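Local atomic coordinates of ribulose bisphosphate carboxylase (Hyperthermus butylicus DSM 5456, PDB entry 6HUN), a protein that probably catalyses the magnesium-dependent carboxylation of ribulose 1,5-bisphosphate to two molecules of 3-phosphoglycerate, within an archaeal pathway of AMP degradation. Residues E217-L220 with K221-K225; E346-R349 with I350-Q354; G418-A421 with V422-V426. One frame throughout, in Å; residues are numbered along the deposited sequence.

Contact 1. Residues E217-L220 with K221-K225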
ATOM      1  N   GLU A 217     -23.284   3.815  10.880  1.00 48.91           N
ATOM      2  CA  GLU A 217     -24.401   4.755  10.908  1.00 49.51           C
ATOM      3  C   GLU A 217     -24.883   4.992  12.330  1.00 51.96           C
ATOM      4  O   GLU A 217     -25.136   6.136  12.728  1.00 58.88           O
ATOM      5  CB  GLU A 217     -25.543   4.263  10.017  1.00 57.32           C
ATOM      6  CG  GLU A 217     -26.840   5.047  10.292  1.00 65.42           C
ATOM      7  CD  GLU A 217     -27.674   5.369   9.061  1.00 68.53           C
ATOM      8  OE1 GLU A 217     -27.557   4.648   8.046  1.00 64.00           O
ATOM      9  OE2 GLU A 217     -28.487   6.326   9.133  1.00 72.39           O
ATOM     10  N   ALA A 218     -25.037   3.923  13.111  1.00 55.38           N
ATOM     11  CA  ALA A 218     -25.530   4.090  14.469  1.00 59.83           C
ATOM     12  C   ALA A 218     -24.514   4.844  15.323  1.00 54.43           C
ATOM     13  O   ALA A 218     -24.900   5.641  16.173  1.00 56.24           O
ATOM     14  CB  ALA A 218     -25.882   2.727  15.074  1.00 58.70           C
ATOM     15  N   ARG A 219     -23.226   4.638  15.078  1.00 52.67           N
ATOM     16  CA  ARG A 219     -22.171   5.377  15.782  1.00 50.41           C
ATOM     17  C   ARG A 219     -22.171   6.863  15.412  1.00 48.99           C
ATOM     18  O   ARG A 219     -22.156   7.743  16.301  1.00 52.10           O
ATOM     19  CB  ARG A 219     -20.809   4.750  15.453  1.00 53.29           C
ATOM     20  CG  ARG A 219     -19.640   5.556  15.936  1.00 47.21           C
ATOM     21  CD  ARG A 219     -18.372   4.705  15.848  1.00 41.27           C
ATOM     22  NE  ARG A 219     -17.591   4.931  14.642  1.00 45.54           N
ATOM     23  CZ  ARG A 219     -17.439   4.028  13.682  1.00 44.66           C
ATOM     24  NH1 ARG A 219     -18.045   2.849  13.786  1.00 44.38           N
ATOM     25  NH2 ARG A 219     -16.695   4.317  12.627  1.00 41.81           N
ATOM     26  N   LEU A 220     -22.280   7.154  14.113  1.00 46.95           N
ATOM     27  CA  LEU A 220     -22.317   8.529  13.616  1.00 48.31           C
ATOM     28  C   LEU A 220     -23.511   9.312  14.181  1.00 49.83           C
ATOM     29  O   LEU A 220     -23.362  10.467  14.582  1.00 49.99           O
ATOM     30  CB  LEU A 220     -22.372   8.506  12.089  1.00 45.11           C
ATOM     31  CG  LEU A 220     -22.515   9.821  11.337  1.00 47.00           C
ATOM     32  CD1 LEU A 220     -21.323  10.690  11.713  1.00 44.93           C
ATOM     33  CD2 LEU A 220     -22.678   9.622   9.795  1.00 44.23           C
ATOM     34  N   LYS A 221     -24.699   8.719  14.188  1.00 52.78           N
ATOM     35  CA  LYS A 221     -25.843   9.386  14.823  1.00 56.42           C
ATOM     36  C   LYS A 221     -25.540   9.766  16.273  1.00 57.35           C
ATOM     37  O   LYS A 221     -25.841  10.885  16.713  1.00 59.57           O
ATOM     38  CB  LYS A 221     -27.060   8.469  14.787  1.00 61.57           C
ATOM     39  CG  LYS A 221     -27.511   8.031  13.399  1.00 66.58           C
ATOM     40  CD  LYS A 221     -28.739   7.108  13.470  1.00 71.37           C
ATOM     41  CE  LYS A 221     -30.011   7.877  13.829  1.00 75.34           C
ATOM     42  NZ  LYS A 221     -30.112   8.254  15.280  1.00 81.39           N
ATOM     43  N   GLU A 222     -25.004   8.826  17.055  1.00 57.02           N
ATOM     44  CA  GLU A 222     -24.750   9.103  18.465  1.00 58.35           C
ATOM     45  C   GLU A 222     -23.685  10.179  18.662  1.00 55.94           C
ATOM     46  O   GLU A 222     -23.764  10.958  19.623  1.00 57.61           O
ATOM     47  CB  GLU A 222     -24.348   7.833  19.202  1.00 59.09           C
ATOM     48  CG  GLU A 222     -25.457   6.838  19.400  1.00 62.72           C
ATOM     49  CD  GLU A 222     -26.582   7.424  20.199  1.00 73.10           C
ATOM     50  OE1 GLU A 222     -26.337   7.856  21.363  1.00 75.22           O
ATOM     51  OE2 GLU A 222     -27.708   7.478  19.653  1.00 79.20           O
ATOM     52  N   VAL A 223     -22.682  10.237  17.783  1.00 52.30           N
ATOM     53  CA  VAL A 223     -21.664  11.277  17.922  1.00 50.25           C
ATOM     54  C   VAL A 223     -22.178  12.628  17.434  1.00 51.01           C
ATOM     55  O   VAL A 223     -21.867  13.664  18.036  1.00 54.07           O
ATOM     56  CB  VAL A 223     -20.361  10.871  17.196  1.00 54.31           C
ATOM     57  CG1 VAL A 223     -19.306  12.012  17.271  1.00 44.55           C
ATOM     58  CG2 VAL A 223     -19.841   9.591  17.802  1.00 49.33           C
ATOM     59  N   MET A 224     -23.011  12.656  16.395  1.00 51.64           N
ATOM     60  CA  MET A 224     -23.467  13.933  15.849  1.00 52.51           C
ATOM     61  C   MET A 224     -24.476  14.605  16.765  1.00 56.27           C
ATOM     62  O   MET A 224     -24.558  15.839  16.782  1.00 57.06           O
ATOM     63  CB  MET A 224     -24.076  13.745  14.465  1.00 52.45           C
ATOM     64  CG  MET A 224     -23.062  13.346  13.406  1.00 48.89           C
ATOM     65  SD  MET A 224     -21.542  14.354  13.421  1.00 45.92           S
ATOM     66  CE  MET A 224     -22.246  16.013  13.076  1.00 48.14           C
ATOM     67  N   LYS A 225     -25.226  13.804  17.526  1.00 58.79           N
ATOM     68  CA  LYS A 225     -26.064  14.336  18.608  1.00 62.56           C
ATOM     69  C   LYS A 225     -25.192  14.893  19.732  1.00 62.11           C
ATOM     70  O   LYS A 225     -25.510  15.944  20.312  1.00 64.20           O
ATOM     71  CB  LYS A 225     -26.996  13.227  19.112  1.00 65.45           C
ATOM     72  CG  LYS A 225     -28.093  13.607  20.089  1.00 70.02           C
ATOM     73  CD  LYS A 225     -28.787  12.349  20.638  1.00 72.68           C
ATOM     74  CE  LYS A 225     -28.640  11.139  19.682  1.00 71.01           C
ATOM     75  NZ  LYS A 225     -29.590  10.034  20.058  1.00 75.49           N
TER
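Arg219 and Val223, one helical turn apart, meet loosely through CG of Arg219 and CG2 of Val223, 4.5 Å apart, and the flat group beyond that aliphatic contact is turned to other parts of the chain. The Arg219 guanidinium has a cation-pi contact with Phe208, a salt bridge from NH2 to Asp204, a bond from NH2 to the carbonyl oxygen of Ala209 and another from NE to the hydroxyl of Tyr240. The second flat group, the carboxylate of Glu222, receives NZ of Lys225 at OE2 over 3.2 Å, on the syn side but 32° out of its plane. This salt bridge spans three residues on a more accessible flank.

The apolar part of the contact is carried by Leu220 and Met224, which run side by side in the same direction. Leu220 holds CG anti to its own nitrogen (chi1 176°), and its CD1 reaches CG of Met224 at 3.6 Å and SD of Met224 at 4.0 Å. The methionine chain is bent at chi2 and chi3, and its CG also rests 3.1 Å from the carbonyl oxygen of Leu220. Beneath these side chains runs i to i+4 bonding: Lys221 N to Glu217 O at 3.0 Å, a weak link from Glu222 N to Ala218 O, Val223 N to Arg219 O at 2.9 Å and Met224 N to Leu220 O at 2.9 Å.

The segment is thus a worked case of an amphipathic barrel helix. Helix 216-234 connects the parallel strands 201-203 and 239-243 in a beta-alpha-beta crossover. Leu220 and Val223 both lie on Tyr240 of strand 239-243; Leu220 also packs against Leu257 and Val258 of helix 248-260, while Val223 meets Tyr187 of helix 184-196.

Contact 2. Residues E346-R349 with I350-Q354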
ATOM      1  N   GLU A 346      11.349  18.801   8.634  1.00 36.34           N
ATOM      2  CA  GLU A 346      11.250  18.792   7.173  1.00 36.55           C
ATOM      3  C   GLU A 346       9.886  18.293   6.704  1.00 28.27           C
ATOM      4  O   GLU A 346       9.331  18.827   5.728  1.00 29.47           O
ATOM      5  CB  GLU A 346      12.410  17.952   6.573  1.00 34.90           C
ATOM      6  CG  GLU A 346      13.763  18.668   6.805  1.00 39.40           C
ATOM      7  CD  GLU A 346      13.795  20.167   6.338  1.00 52.05           C
ATOM      8  OE1 GLU A 346      13.767  20.391   5.117  1.00 54.74           O
ATOM      9  OE2 GLU A 346      13.853  21.142   7.162  1.00 54.14           O
ATOM     10  N   HIS A 347       9.324  17.274   7.379  1.00 23.92           N
ATOM     11  CA  HIS A 347       7.955  16.818   7.083  1.00 25.00           C
ATOM     12  C   HIS A 347       6.936  17.943   7.208  1.00 23.09           C
ATOM     13  O   HIS A 347       6.015  18.049   6.391  1.00 26.56           O
ATOM     14  CB  HIS A 347       7.487  15.741   8.032  1.00 29.08           C
ATOM     15  CG  HIS A 347       8.243  14.458   7.951  1.00 30.41           C
ATOM     16  ND1 HIS A 347       8.057  13.445   8.869  1.00 30.64           N
ATOM     17  CD2 HIS A 347       9.190  14.028   7.081  1.00 31.44           C
ATOM     18  CE1 HIS A 347       8.862  12.439   8.559  1.00 33.79           C
ATOM     19  NE2 HIS A 347       9.564  12.769   7.484  1.00 32.15           N
ATOM     20  N   THR A 348       6.999  18.696   8.305  1.00 26.00           N
ATOM     21  CA  THR A 348       6.039  19.804   8.448  1.00 25.22           C
ATOM     22  C   THR A 348       6.265  20.838   7.357  1.00 29.57           C
ATOM     23  O   THR A 348       5.303  21.365   6.783  1.00 29.58           O
ATOM     24  CB  THR A 348       6.155  20.501   9.833  1.00 32.27           C
ATOM     25  OG1 THR A 348       7.344  21.290   9.874  1.00 39.89           O
ATOM     26  CG2 THR A 348       6.139  19.474  10.976  1.00 25.57           C
ATOM     27  N   ARG A 349       7.533  21.099   7.007  1.00 27.31           N
ATOM     28  CA  ARG A 349       7.753  22.090   5.959  1.00 29.00           C
ATOM     29  C   ARG A 349       7.197  21.628   4.631  1.00 28.10           C
ATOM     30  O   ARG A 349       6.568  22.413   3.917  1.00 29.17           O
ATOM     31  CB  ARG A 349       9.243  22.437   5.786  1.00 32.45           C
ATOM     32  CG  ARG A 349       9.872  23.237   6.901  1.00 38.39           C
ATOM     33  CD  ARG A 349      11.382  23.431   6.602  1.00 48.61           C
ATOM     34  NE  ARG A 349      11.541  24.274   5.416  1.00 57.34           N
ATOM     35  CZ  ARG A 349      12.452  24.118   4.450  1.00 57.81           C
ATOM     36  NH1 ARG A 349      12.456  24.972   3.425  1.00 60.87           N
ATOM     37  NH2 ARG A 349      13.355  23.136   4.498  1.00 50.11           N
ATOM     38  N   ILE A 350       7.392  20.357   4.281  1.00 26.47           N
ATOM     39  CA  ILE A 350       6.939  19.953   2.945  1.00 27.67           C
ATOM     40  C   ILE A 350       5.398  19.923   2.837  1.00 30.34           C
ATOM     41  O   ILE A 350       4.857  20.127   1.750  1.00 27.95           O
ATOM     42  CB  ILE A 350       7.560  18.604   2.529  1.00 26.35           C
ATOM     43  CG1 ILE A 350       7.355  18.370   0.996  1.00 24.71           C
ATOM     44  CG2 ILE A 350       6.956  17.369   3.330  1.00 24.09           C
ATOM     45  CD1 ILE A 350       8.092  19.441   0.120  1.00 27.86           C
ATOM     46  N   VAL A 351       4.663  19.689   3.924  1.00 27.11           N
ATOM     47  CA  VAL A 351       3.204  19.684   3.816  1.00 23.70           C
ATOM     48  C   VAL A 351       2.586  21.067   4.011  1.00 25.82           C
ATOM     49  O   VAL A 351       1.437  21.284   3.570  1.00 29.16           O
ATOM     50  CB  VAL A 351       2.544  18.662   4.780  1.00 24.06           C
ATOM     51  CG1 VAL A 351       3.151  17.244   4.577  1.00 21.56           C
ATOM     52  CG2 VAL A 351       2.705  19.077   6.250  1.00 25.57           C
ATOM     53  N   ARG A 352       3.306  22.038   4.640  1.00 27.05           N
ATOM     54  CA  ARG A 352       2.680  23.335   4.892  1.00 28.98           C
ATOM     55  C   ARG A 352       3.136  24.421   3.937  1.00 32.44           C
ATOM     56  O   ARG A 352       2.419  25.410   3.776  1.00 33.93           O
ATOM     57  CB  ARG A 352       2.976  23.845   6.309  1.00 31.65           C
ATOM     58  CG  ARG A 352       2.344  22.996   7.365  1.00 34.53           C
ATOM     59  CD  ARG A 352       2.293  23.907   8.633  1.00 36.98           C
ATOM     60  NE  ARG A 352       3.627  24.302   9.103  1.00 40.85           N
ATOM     61  CZ  ARG A 352       3.981  24.306  10.393  1.00 40.30           C
ATOM     62  NH1 ARG A 352       3.125  23.872  11.299  1.00 35.97           N
ATOM     63  NH2 ARG A 352       5.194  24.675  10.784  1.00 37.28           N
ATOM     64  N   GLU A 353       4.353  24.353   3.418  1.00 31.68           N
ATOM     65  CA  GLU A 353       4.906  25.497   2.692  1.00 34.36           C
ATOM     66  C   GLU A 353       4.381  25.630   1.271  1.00 36.32           C
ATOM     67  O   GLU A 353       3.958  24.665   0.629  1.00 34.27           O
ATOM     68  CB  GLU A 353       6.410  25.402   2.675  1.00 37.60           C
ATOM     69  CG  GLU A 353       6.936  25.733   4.056  1.00 44.41           C
ATOM     70  CD  GLU A 353       8.426  25.825   4.090  1.00 55.41           C
ATOM     71  OE1 GLU A 353       9.085  25.249   3.194  1.00 59.62           O
ATOM     72  OE2 GLU A 353       8.941  26.431   5.035  1.00 59.90           O
ATOM     73  N   GLN A 354       4.396  26.874   0.773  1.00 38.06           N
ATOM     74  CA  GLN A 354       4.050  27.061  -0.629  1.00 39.41           C
ATOM     75  C   GLN A 354       5.237  26.849  -1.553  1.00 40.28           C
ATOM     76  O   GLN A 354       5.043  26.605  -2.752  1.00 40.85           O
ATOM     77  CB  GLN A 354       3.456  28.470  -0.864  1.00 42.51           C
ATOM     78  CG  GLN A 354       1.933  28.498  -0.657  1.00 50.28           C
ATOM     79  CD  GLN A 354       1.232  27.152  -1.000  1.00 53.49           C
ATOM     80  OE1 GLN A 354       0.742  26.466  -0.089  1.00 53.28           O
ATOM     81  NE2 GLN A 354       1.131  26.808  -2.301  1.00 50.22           N
TER
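Arg349 meets Glu353 at the last turn of helix 339-352, their side chains crossing with guanidinium and carboxylate planes 78° apart. NE of Arg349 gives a weak but fairly straight bond to OE2 of Glu353 (3.4 Å, 165°), with OE2 in plane at the guanidinium edge. OE1 of Glu353 approaches obliquely, forming a salt bridge with NH1 of Arg349 at 3.4 Å. The bend at chi3 (66°) turns the guanidinium so that NH2 also forms a salt bridge with OE1 of Glu346 at 2.8 Å, though the hydrogen bond itself is bent and weak. Glu346 is shared further with Tyr356 and Lys359, and NH1 of Arg349 with the carbonyl oxygen of Arg357.

This charged flank is partly exposed at Arg349 and Glu353, whereas the other flank is closely packed. There CG2 of Ile350 sits 3.3 Å from O of His347, and Ile350 and Val351 press on Phe313 and Ala316 of helix 312-322.

Glu353, the first residue off the helical backbone angles, still gives its N-H to Arg349 O at 3.0 Å. An alanine in place of Arg349 would probably leave the carboxylates of Glu346 and Glu353 without their common cation and free that of Glu353 to turn. The charged bonds are long or bent, so their hold is probably mainly electrostatic: two carboxylates share Arg349, and Lys359 probably supplies a second positive charge at Glu346.

Contact 3. Residues G418-A421 with V422-V426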
ATOM      1  N   GLY A 418     -10.061  17.733  31.890  1.00 66.57           N
ATOM      2  CA  GLY A 418      -8.873  17.439  31.094  1.00 61.77           C
ATOM      3  C   GLY A 418      -8.794  18.242  29.805  1.00 55.94           C
ATOM      4  O   GLY A 418      -7.733  18.752  29.448  1.00 60.82           O
ATOM      5  N   ALA A 419      -9.904  18.346  29.073  1.00 58.68           N
ATOM      6  CA  ALA A 419      -9.894  19.191  27.881  1.00 54.02           C
ATOM      7  C   ALA A 419      -9.675  20.658  28.258  1.00 61.05           C
ATOM      8  O   ALA A 419      -8.992  21.404  27.542  1.00 57.89           O
ATOM      9  CB  ALA A 419     -11.191  19.010  27.107  1.00 58.01           C
ATOM     10  N   ARG A 420     -10.209  21.086  29.403  1.00 60.74           N
ATOM     11  CA  ARG A 420      -9.986  22.475  29.794  1.00 62.15           C
ATOM     12  C   ARG A 420      -8.517  22.719  30.123  1.00 63.41           C
ATOM     13  O   ARG A 420      -7.956  23.762  29.757  1.00 62.32           O
ATOM     14  CB  ARG A 420     -10.881  22.863  30.972  1.00 66.70           C
ATOM     15  CG  ARG A 420     -11.459  24.240  30.786  1.00 69.24           C
ATOM     16  CD  ARG A 420     -12.849  24.311  31.376  1.00 80.39           C
ATOM     17  NE  ARG A 420     -12.900  23.616  32.663  1.00 84.58           N
ATOM     18  CZ  ARG A 420     -13.689  22.573  32.906  1.00 84.02           C
ATOM     19  NH1 ARG A 420     -14.513  22.130  31.957  1.00 79.63           N
ATOM     20  NH2 ARG A 420     -13.662  21.988  34.101  1.00 86.48           N
ATOM     21  N   ALA A 421      -7.866  21.757  30.782  1.00 57.79           N
ATOM     22  CA  ALA A 421      -6.449  21.920  31.077  1.00 62.71           C
ATOM     23  C   ALA A 421      -5.636  22.088  29.801  1.00 56.99           C
ATOM     24  O   ALA A 421      -4.810  23.004  29.695  1.00 56.18           O
ATOM     25  CB  ALA A 421      -5.944  20.744  31.914  1.00 64.03           C
ATOM     26  N   VAL A 422      -5.868  21.222  28.797  1.00 53.16           N
ATOM     27  CA  VAL A 422      -5.160  21.367  27.529  1.00 53.87           C
ATOM     28  C   VAL A 422      -5.397  22.745  26.918  1.00 53.10           C
ATOM     29  O   VAL A 422      -4.458  23.381  26.428  1.00 49.73           O
ATOM     30  CB  VAL A 422      -5.586  20.251  26.548  1.00 48.91           C
ATOM     31  CG1 VAL A 422      -5.160  20.595  25.126  1.00 47.30           C
ATOM     32  CG2 VAL A 422      -4.974  18.961  26.950  1.00 49.23           C
ATOM     33  N   ARG A 423      -6.656  23.216  26.919  1.00 54.19           N
ATOM     34  CA  ARG A 423      -6.976  24.527  26.347  1.00 51.37           C
ATOM     35  C   ARG A 423      -6.301  25.651  27.128  1.00 52.89           C
ATOM     36  O   ARG A 423      -5.809  26.622  26.546  1.00 52.40           O
ATOM     37  CB  ARG A 423      -8.493  24.738  26.320  1.00 55.86           C
ATOM     38  CG  ARG A 423      -9.259  23.959  25.235  1.00 53.20           C
ATOM     39  CD  ARG A 423      -9.078  24.546  23.809  1.00 49.01           C
ATOM     40  NE  ARG A 423      -9.581  25.907  23.640  1.00 55.73           N
ATOM     41  CZ  ARG A 423     -10.827  26.227  23.274  1.00 58.03           C
ATOM     42  NH1 ARG A 423     -11.737  25.282  23.055  1.00 57.63           N
ATOM     43  NH2 ARG A 423     -11.176  27.504  23.137  1.00 52.01           N
ATOM     44  N   GLN A 424      -6.245  25.529  28.448  1.00 54.85           N
ATOM     45  CA  GLN A 424      -5.543  26.559  29.208  1.00 56.34           C
ATOM     46  C   GLN A 424      -4.052  26.513  28.911  1.00 57.49           C
ATOM     47  O   GLN A 424      -3.409  27.560  28.768  1.00 56.89           O
ATOM     48  CB  GLN A 424      -5.815  26.392  30.698  1.00 58.83           C
ATOM     49  CG  GLN A 424      -7.257  26.574  31.042  1.00 60.32           C
ATOM     50  CD  GLN A 424      -7.591  26.042  32.403  1.00 69.54           C
ATOM     51  OE1 GLN A 424      -6.807  25.309  33.022  1.00 62.87           O
ATOM     52  NE2 GLN A 424      -8.749  26.456  32.915  1.00 73.42           N
ATOM     53  N   ALA A 425      -3.497  25.300  28.775  1.00 54.03           N
ATOM     54  CA  ALA A 425      -2.094  25.169  28.411  1.00 54.46           C
ATOM     55  C   ALA A 425      -1.821  25.818  27.063  1.00 56.99           C
ATOM     56  O   ALA A 425      -0.831  26.541  26.910  1.00 51.07           O
ATOM     57  CB  ALA A 425      -1.690  23.695  28.406  1.00 52.07           C
ATOM     58  N   VAL A 426      -2.707  25.592  26.077  1.00 49.76           N
ATOM     59  CA  VAL A 426      -2.569  26.251  24.779  1.00 48.27           C
ATOM     60  C   VAL A 426      -2.703  27.755  24.906  1.00 50.96           C
ATOM     61  O   VAL A 426      -2.018  28.512  24.201  1.00 48.94           O
ATOM     62  CB  VAL A 426      -3.606  25.674  23.797  1.00 53.70           C
ATOM     63  CG1 VAL A 426      -3.701  26.507  22.502  1.00 54.65           C
ATOM     64  CG2 VAL A 426      -3.176  24.263  23.473  1.00 47.51           C
TER
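Helix 415-431, on the outside of the eight-stranded alpha/beta barrel and later in the chain than its last strand, 401-403, with the short helix 405-409 between, carries Arg420 and Gln424 on successive turns. The two side chains lie alongside each other and point the same way, their guanidinium and amide planes 72° apart. CG of Arg420 comes within 4.1 Å of NE2 of Gln424, a loose touch between side chains whose polar ends have partners elsewhere. Glu444 joins them: its OE2 forms a salt bridge with NE of Arg420, and its OE1 accepts a bond from NE2 of Gln424. The other end of the amide is also used, since OE1 of Gln424 accepts from the backbone nitrogen of Leu445, and these two bonds together probably fix the amide's rotation.

Gln424 carries CG anti to its carbonyl carbon (chi1 -63°), which sets CG 3.2 Å from O of Arg420 and runs the chain out past that oxygen. The same oxygen takes Gln424 N at 2.8 Å. Its neighbours repeat the pattern, Arg423 N to Ala419 O at 3.0 Å and Ala425 N to Ala421 O at 2.8 Å.

Small residues let another helix come close: Ala421 packs on Ala448 and Ala425 on Leu445, both of helix 443-452. On a different flank CG2 of Val422 stands 3.7 Å from O of Gly418, and this valine packs on Leu172 of strand 171-174 and Leu389 of helix 389-396. Arg423 instead folds at chi2 and chi3 and forms a salt bridge with Glu236. An outer helix laid against a barrel strand, 171-174, and neighbouring helices, here with a C-terminal helix added over it, illustrates the TIM-barrel architecture of the Rubisco catalytic domain.

Contacts 1 and 3 lie inside single helices of the catalytic domain, while contact 2 runs over the end of one. Contact 1 is partly buried and is the one that includes exposed lysines, whereas contacts 2 and 3 are mostly buried. None touches another: the centres of contacts 1 and 2 are about 34 Å apart, and contact 3 is about 26 Å from contact 1 and about 27 Å from contact 2, centre to centre. Contact 1 combines apolar packing with a charge pair on its accessible flank; contact 2 relies on a salt-bridge network running along about two turns; contact 3 sends its polar groups outward to helix 443-452 and other elements.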